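Local atomic coordinates of PLP-Dependent L-Arginine Hydroxylase MppP (Streptomyces wadayamensis, PDB entry 6C9B), a protein that uses pyridoxal 5'-phosphate to oxidise L-arginine, yielding the 4-hydroxy-2-ketoarginine and 2-ketoarginine counted among its products. Residues N10-E15 with P113-I118; D27-Q32 with D227-L232; D120-R123 with D128-P131; Q338-E343 with D348-I353. All blocks are in the same frame, centred on the assembly; numbering follows the deposited sequence.

Contact 1: residues N10-E15 with P113-I118; sequences NLTQWE and PTFDNI. With EGV ((4S)-5-carbamimidamido-4-hydroxy-2-oxopentanoic acid), chain F.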
# COMPACT_ATOMS: atom_id res chain seq x y z
N ASN B 10 0.54 7.67 -17.71
CA ASN B 10 0.26 6.24 -17.59
C ASN B 10 -1.25 6.08 -17.47
O ASN B 10 -1.99 7.07 -17.37
CB ASN B 10 1.01 5.61 -16.40
CG ASN B 10 0.65 6.25 -15.06
OD1 ASN B 10 -0.48 6.67 -14.85
ND2 ASN B 10 1.62 6.33 -14.15
N LEU B 11 -1.72 4.83 -17.51
CA LEU B 11 -3.17 4.58 -17.53
C LEU B 11 -3.83 5.05 -16.23
O LEU B 11 -4.97 5.53 -16.24
CB LEU B 11 -3.47 3.09 -17.77
CG LEU B 11 -3.01 2.59 -19.15
CD1 LEU B 11 -3.04 1.09 -19.19
CD2 LEU B 11 -3.87 3.20 -20.24
N THR B 12 -3.13 4.91 -15.10
CA THR B 12 -3.70 5.34 -13.82
C THR B 12 -4.01 6.83 -13.83
O THR B 12 -5.02 7.27 -13.27
CB THR B 12 -2.74 4.97 -12.69
OG1 THR B 12 -2.58 3.54 -12.68
CG2 THR B 12 -3.25 5.43 -11.30
N GLN B 13 -3.16 7.63 -14.49
CA GLN B 13 -3.42 9.07 -14.56
C GLN B 13 -4.63 9.38 -15.44
O GLN B 13 -5.35 10.35 -15.17
CB GLN B 13 -2.16 9.80 -15.03
CG GLN B 13 -1.04 9.69 -13.98
CD GLN B 13 0.18 10.50 -14.34
OE1 GLN B 13 0.12 11.30 -15.26
NE2 GLN B 13 1.28 10.29 -13.62
N TRP B 14 -4.90 8.56 -16.46
CA TRP B 14 -6.18 8.66 -17.16
C TRP B 14 -7.33 8.29 -16.23
O TRP B 14 -8.43 8.85 -16.34
CB TRP B 14 -6.22 7.75 -18.38
CG TRP B 14 -5.41 8.21 -19.53
CD1 TRP B 14 -4.18 7.75 -19.91
CD2 TRP B 14 -5.79 9.20 -20.49
NE1 TRP B 14 -3.77 8.41 -21.05
CE2 TRP B 14 -4.73 9.31 -21.42
CE3 TRP B 14 -6.91 10.02 -20.64
CZ2 TRP B 14 -4.77 10.20 -22.49
CZ3 TRP B 14 -6.95 10.90 -21.71
CH2 TRP B 14 -5.88 10.99 -22.62
N GLU B 15 -7.11 7.33 -15.33
CA GLU B 15 -8.18 6.90 -14.44
C GLU B 15 -8.48 7.94 -13.37
O GLU B 15 -9.62 8.01 -12.91
CB GLU B 15 -7.83 5.55 -13.81
CG GLU B 15 -7.73 4.43 -14.87
CD GLU B 15 -7.30 3.07 -14.32
OE1 GLU B 15 -6.83 2.98 -13.17
OE2 GLU B 15 -7.47 2.07 -15.04
N PRO B 113 0.31 -6.76 -24.88
CA PRO B 113 0.08 -5.72 -23.89
C PRO B 113 -0.21 -6.31 -22.52
O PRO B 113 -0.50 -7.51 -22.40
CB PRO B 113 -1.14 -4.99 -24.44
CG PRO B 113 -1.93 -6.12 -25.07
CD PRO B 113 -0.88 -6.98 -25.73
N THR B 114 -0.13 -5.47 -21.49
CA THR B 114 -0.62 -5.84 -20.17
C THR B 114 -0.83 -4.55 -19.40
O THR B 114 -0.53 -3.45 -19.88
CB THR B 114 0.32 -6.84 -19.46
OG1 THR B 114 -0.42 -7.53 -18.43
CG2 THR B 114 1.55 -6.20 -18.89
N PHE B 115 -1.38 -4.68 -18.20
CA PHE B 115 -1.63 -3.51 -17.36
C PHE B 115 -0.31 -2.78 -17.10
O PHE B 115 0.69 -3.40 -16.71
CB PHE B 115 -2.28 -3.97 -16.05
CG PHE B 115 -2.43 -2.88 -15.03
CD1 PHE B 115 -2.81 -1.60 -15.41
CD2 PHE B 115 -2.20 -3.15 -13.69
CE1 PHE B 115 -2.95 -0.59 -14.46
CE2 PHE B 115 -2.36 -2.16 -12.74
CZ PHE B 115 -2.72 -0.87 -13.13
N ASP B 116 -0.29 -1.47 -17.36
CA ASP B 116 0.99 -0.81 -17.59
C ASP B 116 1.78 -0.64 -16.30
O ASP B 116 3.01 -0.50 -16.38
CB ASP B 116 0.84 0.54 -18.33
CG ASP B 116 0.09 1.64 -17.53
OD1 ASP B 116 -0.59 1.34 -16.54
OD2 ASP B 116 0.20 2.82 -17.93
N ASN B 117 1.16 -0.76 -15.13
CA ASN B 117 1.97 -0.49 -13.96
C ASN B 117 2.91 -1.66 -13.68
O ASN B 117 3.95 -1.44 -13.05
CB ASN B 117 1.11 -0.10 -12.76
CG ASN B 117 0.58 -1.25 -12.02
OD1 ASN B 117 0.41 -2.34 -12.55
ND2 ASN B 117 0.27 -1.01 -10.75
N ILE B 118 2.63 -2.86 -14.21
CA ILE B 118 3.59 -3.96 -14.11
C ILE B 118 4.90 -3.55 -14.77
O ILE B 118 5.99 -3.65 -14.19
CB ILE B 118 3.02 -5.25 -14.73
CG1 ILE B 118 1.82 -5.77 -13.93
CG2 ILE B 118 4.08 -6.35 -14.76
CD1 ILE B 118 0.98 -6.80 -14.67
C10 EGV F . -7.29 -1.24 -14.14
C02 EGV F . -4.93 1.12 -10.34
C03 EGV F . -2.45 1.27 -10.18
C06 EGV F . -5.27 -0.22 -10.97
C07 EGV F . -5.83 0.06 -12.38
C09 EGV F . -6.08 -1.23 -13.21
N01 EGV F . -3.67 1.66 -10.81
N04 EGV F . -1.22 1.81 -10.64
N05 EGV F . -2.46 0.39 -9.20
O08 EGV F . -6.22 -0.86 -10.21
O11 EGV F . -7.56 -2.30 -14.66
O12 EGV F . -7.97 -0.22 -14.35
O13 EGV F . -5.35 -2.21 -13.15
O HOH W 1 -0.73 2.94 -14.54
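Leu11 lays its CB, CG and CD1 against the carboxylate of Asp116, with CG 3.4 Å from Asp116 OD2, while its own backbone N donates to the same oxygen. That bond, Leu11 N to Asp116 OD2, is short at 2.8 Å and nearly straight (167°); the donor arrives on the syn side, 22° out of the carboxylate plane. Asp116 reaches it because CG stands between its backbone N and carbonyl carbon (chi1 66°), which turns the acid toward the first turn of helix 11-16. Asn10, the N-cap of that helix, takes a similar torsion, and its OD1 accepts from Gln13 N at 2.9 Å, nearly along the C=O axis; its ND2 is held by Ser248 of the second subunit. The start of the helix is thus held by two acceptors, its own cap and Asp116 of segment 113-118.

The other carboxylate oxygen works through water. One water donates to Asp116 OD1 at 2.6 Å and also hydrogen-bonds Thr12 OG1. Thr12 OG1 in turn accepts from two nitrogens of the bound product's guanidino group, N01 at 2.9 Å and N04 at 3.0 Å, so it links product to acid. Phe115 turns one ring face to the product's keto end, C09 lying 3.3 Å above the plane, and Thr12 OG1 sits near the ring edge. Asp116 also binds magnesium in a crystal structure of this protein, though none is bound here. An N-terminal helix lying against the bound product, with an aromatic ring beside it, is consistent with the active site of aminotransferase-fold enzymes.

Contact 2: residues D27-Q32 with D227-L232; sequences DGHARQ and DLKAGL. With EGV ((4S)-5-carbamimidamido-4-hydroxy-2-oxopentanoic acid), chain F.
The active-site pocket of this aminotransferase-fold enzyme is bordered here by a histidine-carboxylate pair, in which His29 bridges the bound product and Asp227. His29 ND1 donates to Asp227 OD1 at 2.8 Å, with an N-H...O angle of 151°. The bond is not flat: ring and carboxylate planes are 43° apart, and the oxygen is met on its syn side, 25° out of the carboxylate plane. At the far edge of the same ring, NE2 donates to the product's 4-hydroxyl oxygen, O08, at 2.7 Å. With both nitrogens engaged, rotation of the imidazole is restrained, and the acid behind it probably strengthens the hold on the hydroxyl.

A second acid shapes the loop itself. Asp27 OD1 accepts from His29 N through its anti lone pair, forming an Asx turn, and from Arg31 NE through its syn lone pair, in a salt bridge of 3.0 Å lying close to the guanidinium plane. Between these residues, Gly28 N donates to the product's carboxylate oxygen O12 at 2.8 Å. Lys229, its chain extended beyond CG, carries NZ to the phosphate of the cofactor-modified residue at position 221; its NZ also lies 4.1 Å from His29 CE1. Arg31 and Asp227 meet through solvent, one water accepting weakly from Arg31 NH1 and donating to Asp227 OD1 at 3.0 Å. A separate water links the backbones, donating to Ala30 O and accepting from Asp227 N, each at 3.1 Å.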
# COMPACT_ATOMS: atom_id res chain seq x y z
N ASP B 27 -11.54 3.03 -14.78
CA ASP B 27 -10.73 2.11 -13.99
C ASP B 27 -11.46 0.78 -13.84
O ASP B 27 -12.69 0.69 -13.92
CB ASP B 27 -10.39 2.68 -12.62
CG ASP B 27 -11.61 2.85 -11.77
OD1 ASP B 27 -12.19 1.81 -11.37
OD2 ASP B 27 -11.96 4.01 -11.50
N GLY B 28 -10.68 -0.26 -13.61
CA GLY B 28 -11.26 -1.58 -13.63
C GLY B 28 -11.82 -2.06 -12.32
O GLY B 28 -12.34 -3.18 -12.27
N HIS B 29 -11.76 -1.24 -11.27
CA HIS B 29 -12.26 -1.65 -9.97
C HIS B 29 -13.76 -1.94 -10.04
O HIS B 29 -14.48 -1.46 -10.92
CB HIS B 29 -12.02 -0.55 -8.94
CG HIS B 29 -10.56 -0.27 -8.71
ND1 HIS B 29 -10.09 0.37 -7.59
CD2 HIS B 29 -9.47 -0.52 -9.48
CE1 HIS B 29 -8.78 0.49 -7.66
NE2 HIS B 29 -8.38 -0.05 -8.80
N ALA B 30 -14.22 -2.75 -9.09
CA ALA B 30 -15.64 -3.11 -9.05
C ALA B 30 -16.43 -2.02 -8.34
O ALA B 30 -16.19 -1.74 -7.15
CB ALA B 30 -15.82 -4.46 -8.38
N ARG B 31 -17.39 -1.43 -9.05
CA ARG B 31 -18.21 -0.36 -8.52
C ARG B 31 -19.71 -0.61 -8.70
O ARG B 31 -20.51 0.31 -8.47
CB ARG B 31 -17.76 0.98 -9.16
CG ARG B 31 -16.22 1.25 -9.00
CD ARG B 31 -15.76 2.59 -9.57
NE ARG B 31 -14.29 2.72 -9.50
CZ ARG B 31 -13.62 3.07 -8.40
NH1 ARG B 31 -14.27 3.32 -7.26
NH2 ARG B 31 -12.30 3.17 -8.43
N GLN B 32 -20.12 -1.82 -9.08
CA GLN B 32 -21.54 -2.13 -9.13
C GLN B 32 -22.12 -2.24 -7.72
O GLN B 32 -21.39 -2.26 -6.72
CB GLN B 32 -21.79 -3.42 -9.91
CG GLN B 32 -21.21 -4.67 -9.23
CD GLN B 32 -19.79 -5.02 -9.66
OE1 GLN B 32 -18.94 -4.14 -9.92
NE2 GLN B 32 -19.53 -6.31 -9.74
N ASP B 227 -12.45 -0.86 -2.64
CA ASP B 227 -10.99 -0.98 -2.70
C ASP B 227 -10.39 -1.55 -1.42
O ASP B 227 -9.19 -1.37 -1.17
CB ASP B 227 -10.35 0.38 -3.00
CG ASP B 227 -10.36 0.73 -4.47
OD1 ASP B 227 -11.39 0.48 -5.14
OD2 ASP B 227 -9.35 1.28 -4.95
N LEU B 228 -11.18 -2.21 -0.58
CA LEU B 228 -10.68 -2.96 0.55
C LEU B 228 -10.30 -4.34 0.03
O LEU B 228 -11.15 -5.07 -0.48
CB LEU B 228 -11.74 -3.06 1.64
CG LEU B 228 -12.12 -1.68 2.20
CD1 LEU B 228 -13.40 -1.83 3.00
CD2 LEU B 228 -11.03 -1.07 3.06
N LYS B 229 -9.02 -4.68 0.12
CA LYS B 229 -8.50 -5.77 -0.68
C LYS B 229 -7.14 -6.19 -0.14
O LYS B 229 -6.57 -5.54 0.74
CB LYS B 229 -8.35 -5.32 -2.13
CG LYS B 229 -7.30 -4.21 -2.30
CD LYS B 229 -7.48 -3.36 -3.52
CE LYS B 229 -6.51 -2.18 -3.47
NZ LYS B 229 -6.59 -1.41 -4.73
N ALA B 230 -6.61 -7.26 -0.72
CA ALA B 230 -5.22 -7.61 -0.50
C ALA B 230 -4.64 -8.16 -1.78
O ALA B 230 -5.31 -8.86 -2.54
CB ALA B 230 -5.04 -8.64 0.63
N GLY B 231 -3.35 -7.87 -1.98
CA GLY B 231 -2.54 -8.63 -2.90
C GLY B 231 -1.90 -9.76 -2.10
O GLY B 231 -1.52 -9.59 -0.95
N LEU B 232 -1.86 -10.95 -2.72
CA LEU B 232 -1.31 -12.13 -2.06
C LEU B 232 -0.09 -12.58 -2.85
O LEU B 232 -0.23 -13.08 -3.97
CB LEU B 232 -2.34 -13.26 -1.99
CG LEU B 232 -3.72 -12.88 -1.46
CD1 LEU B 232 -4.63 -14.08 -1.55
CD2 LEU B 232 -3.66 -12.34 -0.00
C10 EGV F . -7.29 -1.24 -14.14
C02 EGV F . -4.93 1.12 -10.34
C03 EGV F . -2.45 1.27 -10.18
C06 EGV F . -5.27 -0.22 -10.97
C07 EGV F . -5.83 0.06 -12.38
C09 EGV F . -6.08 -1.23 -13.21
N01 EGV F . -3.67 1.66 -10.81
N04 EGV F . -1.22 1.81 -10.64
N05 EGV F . -2.46 0.39 -9.20
O08 EGV F . -6.22 -0.86 -10.21
O11 EGV F . -7.56 -2.30 -14.66
O12 EGV F . -7.97 -0.22 -14.35
O13 EGV F . -5.35 -2.21 -13.15
O HOH W 2 -13.79 -1.92 -5.22
O HOH W 3 -10.88 3.71 -5.64
O HOH W 4 -13.59 2.19 -4.16

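Contact 3: residues D120-R123 with D128-P131; sequences DLLR and DLVP
Leu129 sets CG beside its backbone N (chi1 -60°) and keeps CD1 in line beyond it (chi2 178°), so that its two methyls reach helix 116-124 and divide between Leu122 and Arg123. CD2 goes to Leu122, touching CB and CD1 at 3.9 Å each, the two leucines crossing at about a right angle. CD1 goes to Arg123, where it lies 3.4 Å from CG. The arginine chain runs extended from CG to NE, and this carries the guanidinium over the same methyl: Leu129 CD1 is 3.9 Å above one face, offset toward the rim.

No direct hydrogen bond spans the two segments; two waters do that work. One accepts from Arg123 NE at 3.1 Å and from Leu129 N, the other accepts from Arg123 NH2 and donates to Leu129 O at 2.8 Å. Arg123 thus shields a leucine with its aliphatic part while its polar end serves the strand backbone through solvent.

The contact packs the helix of a beta-alpha-beta unit onto its second strand, 128-133, which pairs in parallel with strand 107-112 at the margin of the seven-stranded sheet; Leu122 also leans on helix 90-101, and Trp341 packs against Leu129.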
# COMPACT_ATOMS: atom_id res chain seq x y z
N ASP B 120 5.84 -0.51 -15.55
CA ASP B 120 6.42 0.69 -14.96
C ASP B 120 7.11 0.42 -13.61
O ASP B 120 8.14 1.05 -13.31
CB ASP B 120 5.31 1.73 -14.81
CG ASP B 120 4.87 2.30 -16.16
OD1 ASP B 120 5.63 2.24 -17.14
OD2 ASP B 120 3.78 2.86 -16.23
N LEU B 121 6.60 -0.53 -12.83
CA LEU B 121 7.26 -0.88 -11.57
C LEU B 121 8.53 -1.67 -11.83
O LEU B 121 9.54 -1.45 -11.17
CB LEU B 121 6.30 -1.68 -10.69
CG LEU B 121 5.12 -0.86 -10.15
CD1 LEU B 121 4.09 -1.80 -9.47
CD2 LEU B 121 5.58 0.22 -9.22
N LEU B 122 8.53 -2.52 -12.85
CA LEU B 122 9.75 -3.25 -13.18
C LEU B 122 10.80 -2.31 -13.72
O LEU B 122 11.96 -2.31 -13.27
CB LEU B 122 9.43 -4.36 -14.19
CG LEU B 122 8.64 -5.55 -13.70
CD1 LEU B 122 8.08 -6.42 -14.84
CD2 LEU B 122 9.53 -6.39 -12.80
N ARG B 123 10.43 -1.49 -14.69
CA ARG B 123 11.40 -0.54 -15.23
C ARG B 123 11.90 0.40 -14.15
O ARG B 123 13.09 0.75 -14.12
CB ARG B 123 10.78 0.26 -16.38
CG ARG B 123 10.62 -0.47 -17.69
CD ARG B 123 10.32 0.55 -18.81
NE ARG B 123 10.46 0.00 -20.17
CZ ARG B 123 9.49 -0.08 -21.08
NH1 ARG B 123 8.26 0.35 -20.82
NH2 ARG B 123 9.77 -0.59 -22.27
N ASP B 128 15.33 -4.37 -17.26
CA ASP B 128 15.13 -4.21 -18.69
C ASP B 128 14.04 -5.16 -19.13
O ASP B 128 13.98 -6.31 -18.67
CB ASP B 128 16.43 -4.52 -19.44
CG ASP B 128 16.36 -4.17 -20.93
OD1 ASP B 128 15.60 -3.25 -21.32
OD2 ASP B 128 17.08 -4.81 -21.72
N LEU B 129 13.14 -4.70 -19.99
CA LEU B 129 11.98 -5.49 -20.35
C LEU B 129 12.06 -5.97 -21.79
O LEU B 129 12.42 -5.21 -22.70
CB LEU B 129 10.70 -4.69 -20.19
CG LEU B 129 10.42 -4.20 -18.79
CD1 LEU B 129 9.12 -3.36 -18.77
CD2 LEU B 129 10.34 -5.38 -17.85
N VAL B 130 11.71 -7.23 -22.00
CA VAL B 130 11.61 -7.82 -23.33
C VAL B 130 10.14 -8.15 -23.56
O VAL B 130 9.60 -9.00 -22.85
CB VAL B 130 12.47 -9.08 -23.48
CG1 VAL B 130 12.39 -9.57 -24.91
CG2 VAL B 130 13.89 -8.81 -23.09
N PRO B 131 9.46 -7.53 -24.53
CA PRO B 131 8.04 -7.86 -24.73
C PRO B 131 7.84 -9.22 -25.38
O PRO B 131 8.58 -9.59 -26.29
CB PRO B 131 7.56 -6.75 -25.67
CG PRO B 131 8.76 -6.34 -26.42
CD PRO B 131 9.89 -6.44 -25.43
O HOH W 5 13.05 -1.72 -20.47
O HOH W 6 11.74 -2.59 -23.52

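Contact 4: residues Q338-E343 with D348-I353; sequences QFHWAE and DHMVRI. With EGV ((4S)-5-carbamimidamido-4-hydroxy-2-oxopentanoic acid), chain F.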
# COMPACT_ATOMS: atom_id res chain seq x y z
N GLN B 338 -1.48 2.87 -23.67
CA GLN B 338 -0.45 2.60 -22.67
C GLN B 338 -0.43 1.17 -22.14
O GLN B 338 0.54 0.82 -21.46
CB GLN B 338 -0.59 3.59 -21.54
CG GLN B 338 0.10 4.91 -21.91
CD GLN B 338 -0.52 6.12 -21.27
OE1 GLN B 338 -1.73 6.20 -21.10
NE2 GLN B 338 0.32 7.08 -20.92
N PHE B 339 -1.43 0.34 -22.44
CA PHE B 339 -1.28 -1.10 -22.22
C PHE B 339 -0.21 -1.69 -23.12
O PHE B 339 0.35 -2.74 -22.80
CB PHE B 339 -2.59 -1.83 -22.49
CG PHE B 339 -3.70 -1.48 -21.56
CD1 PHE B 339 -3.80 -2.07 -20.31
CD2 PHE B 339 -4.69 -0.60 -21.96
CE1 PHE B 339 -4.85 -1.75 -19.46
CE2 PHE B 339 -5.73 -0.28 -21.11
CZ PHE B 339 -5.81 -0.86 -19.86
N HIS B 340 0.06 -1.04 -24.24
CA HIS B 340 1.08 -1.53 -25.18
C HIS B 340 2.38 -0.83 -24.82
O HIS B 340 2.89 0.07 -25.51
CB HIS B 340 0.64 -1.28 -26.60
CG HIS B 340 -0.65 -1.95 -26.93
ND1 HIS B 340 -0.71 -3.18 -27.55
CD2 HIS B 340 -1.93 -1.60 -26.65
CE1 HIS B 340 -1.98 -3.54 -27.69
NE2 HIS B 340 -2.73 -2.60 -27.13
N TRP B 341 2.92 -1.29 -23.69
CA TRP B 341 3.98 -0.61 -22.98
C TRP B 341 5.30 -0.63 -23.76
O TRP B 341 6.18 0.17 -23.47
CB TRP B 341 4.15 -1.24 -21.58
CG TRP B 341 4.35 -2.73 -21.63
CD1 TRP B 341 3.39 -3.70 -21.45
CD2 TRP B 341 5.59 -3.42 -21.88
NE1 TRP B 341 3.96 -4.97 -21.60
CE2 TRP B 341 5.31 -4.82 -21.85
CE3 TRP B 341 6.89 -3.00 -22.13
CZ2 TRP B 341 6.30 -5.79 -22.07
CZ3 TRP B 341 7.88 -3.97 -22.33
CH2 TRP B 341 7.57 -5.34 -22.31
N ALA B 342 5.43 -1.48 -24.76
CA ALA B 342 6.60 -1.50 -25.63
C ALA B 342 6.38 -0.81 -26.97
O ALA B 342 7.36 -0.48 -27.65
CB ALA B 342 7.05 -2.94 -25.87
N GLU B 343 5.13 -0.61 -27.38
CA GLU B 343 4.82 -0.04 -28.68
C GLU B 343 3.43 0.59 -28.59
O GLU B 343 2.44 -0.02 -29.01
CB GLU B 343 4.84 -1.10 -29.78
CG GLU B 343 4.86 -0.51 -31.18
CD GLU B 343 6.21 0.10 -31.52
OE1 GLU B 343 7.14 -0.65 -31.87
OE2 GLU B 343 6.34 1.33 -31.38
N ASP B 348 -3.45 2.46 -30.58
CA ASP B 348 -3.92 3.79 -30.92
C ASP B 348 -5.38 3.82 -31.35
O ASP B 348 -5.99 4.89 -31.33
CB ASP B 348 -3.08 4.39 -32.04
CG ASP B 348 -2.25 5.56 -31.57
OD1 ASP B 348 -2.80 6.41 -30.84
OD2 ASP B 348 -1.05 5.62 -31.91
N HIS B 349 -5.94 2.69 -31.75
CA HIS B 349 -7.30 2.70 -32.27
C HIS B 349 -8.24 1.89 -31.39
O HIS B 349 -9.25 1.38 -31.87
CB HIS B 349 -7.31 2.20 -33.71
CG HIS B 349 -6.54 3.08 -34.64
ND1 HIS B 349 -7.01 4.31 -35.06
CD2 HIS B 349 -5.31 2.94 -35.19
CE1 HIS B 349 -6.11 4.87 -35.85
NE2 HIS B 349 -5.07 4.07 -35.94
N MET B 350 -7.94 1.81 -30.09
CA MET B 350 -8.80 1.15 -29.13
C MET B 350 -9.02 2.00 -27.88
O MET B 350 -8.15 2.80 -27.49
CB MET B 350 -8.22 -0.19 -28.71
CG MET B 350 -8.22 -1.19 -29.84
SD MET B 350 -7.47 -2.75 -29.30
CE MET B 350 -5.72 -2.40 -29.53
N VAL B 351 -10.19 1.82 -27.27
CA VAL B 351 -10.43 2.25 -25.89
C VAL B 351 -10.87 1.03 -25.09
O VAL B 351 -11.32 0.02 -25.64
CB VAL B 351 -11.50 3.36 -25.76
CG1 VAL B 351 -11.10 4.59 -26.52
CG2 VAL B 351 -12.82 2.88 -26.23
N ARG B 352 -10.77 1.16 -23.78
CA ARG B 352 -11.17 0.10 -22.85
C ARG B 352 -12.33 0.60 -22.00
O ARG B 352 -12.30 1.74 -21.52
CB ARG B 352 -10.01 -0.34 -21.95
CG ARG B 352 -10.23 -1.70 -21.32
CD ARG B 352 -9.24 -1.99 -20.18
NE ARG B 352 -9.55 -1.16 -19.01
CZ ARG B 352 -8.99 -1.31 -17.80
NH1 ARG B 352 -9.34 -0.51 -16.81
NH2 ARG B 352 -8.08 -2.26 -17.59
N ILE B 353 -13.34 -0.25 -21.83
CA ILE B 353 -14.55 0.03 -21.06
C ILE B 353 -14.59 -0.89 -19.85
O ILE B 353 -14.39 -2.10 -19.98
CB ILE B 353 -15.80 -0.18 -21.93
CG1 ILE B 353 -15.78 0.78 -23.11
CG2 ILE B 353 -17.08 -0.03 -21.13
CD1 ILE B 353 -16.87 0.46 -24.13
C10 EGV F . -7.29 -1.24 -14.14
C02 EGV F . -4.93 1.12 -10.34
C03 EGV F . -2.45 1.27 -10.18
C06 EGV F . -5.27 -0.22 -10.97
C07 EGV F . -5.83 0.06 -12.38
C09 EGV F . -6.08 -1.23 -13.21
N01 EGV F . -3.67 1.66 -10.81
N04 EGV F . -1.22 1.81 -10.64
N05 EGV F . -2.46 0.39 -9.20
O08 EGV F . -6.22 -0.86 -10.21
O11 EGV F . -7.56 -2.30 -14.66
O12 EGV F . -7.97 -0.22 -14.35
O13 EGV F . -5.35 -2.21 -13.15
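Segment 338-343 leaves a short 3-10 turn, passes through an inverse gamma turn centred on His340 and enters a type I beta turn from His340 to Glu343, closed by Glu343 N to His340 O at 3.0 Å; segment 348-353 runs out as strand 350-354. The backbones stay well apart, Phe339 CA and Arg352 CA being 10.0 Å from each other, and side chains fill the interval. Phe339 presents the rim of its ring to Arg352: CZ lies over one face of the guanidinium, 3.5 Å from NH2, and 3.6 Å from CD. Arg352 NH2 lies near the plane of the Phe339 ring, at its edge; the ring and guanidinium planes are 40° apart.

Arg352 begins with CG opposite its backbone N (chi1 -161°) and bends at chi3 (71°), bringing the guanidinium to the product's carboxylate. There it forms the two-pronged arginine-carboxylate pairing by which aminotransferases of this family hold the alpha-carboxylate of their substrates: NH1 donates to O12 at 2.8 Å and NH2 to O11 at 3.0 Å, both bonds fairly straight. Ala26 O also accepts from NH1, and Asn160 OD1 weakly from NH2, so the group is fixed from several directions.

At the start of the strand, Met350 bends at its thioether to set CE 3.8 Å from His340 NE2, while Val351 pairs by backbone hydrogen bonds with Val312 of the antiparallel strand 309-314.

From the N terminus, helix 11-16 and the loop at 27-32 supply the first halves of contacts 1 and 2. Contact 1 closes first, at 113-118, and contact 2 only at 227-232, so the two cross along the chain. Contact 3, a short closure between 120-123 and 128-131, falls within the span of contact 2 and continues helix 116-124 from contact 1. Contact 4 follows as a local closure near the C-terminal end. Contacts 1 and 2 bring N-terminal segments to elements adjoining the seven-stranded sheet, and contact 4 brings a strand of the five-stranded sheet to the same product; Ala342 of contact 4 packs on Pro131, tying contact 3 to the same neighbourhood.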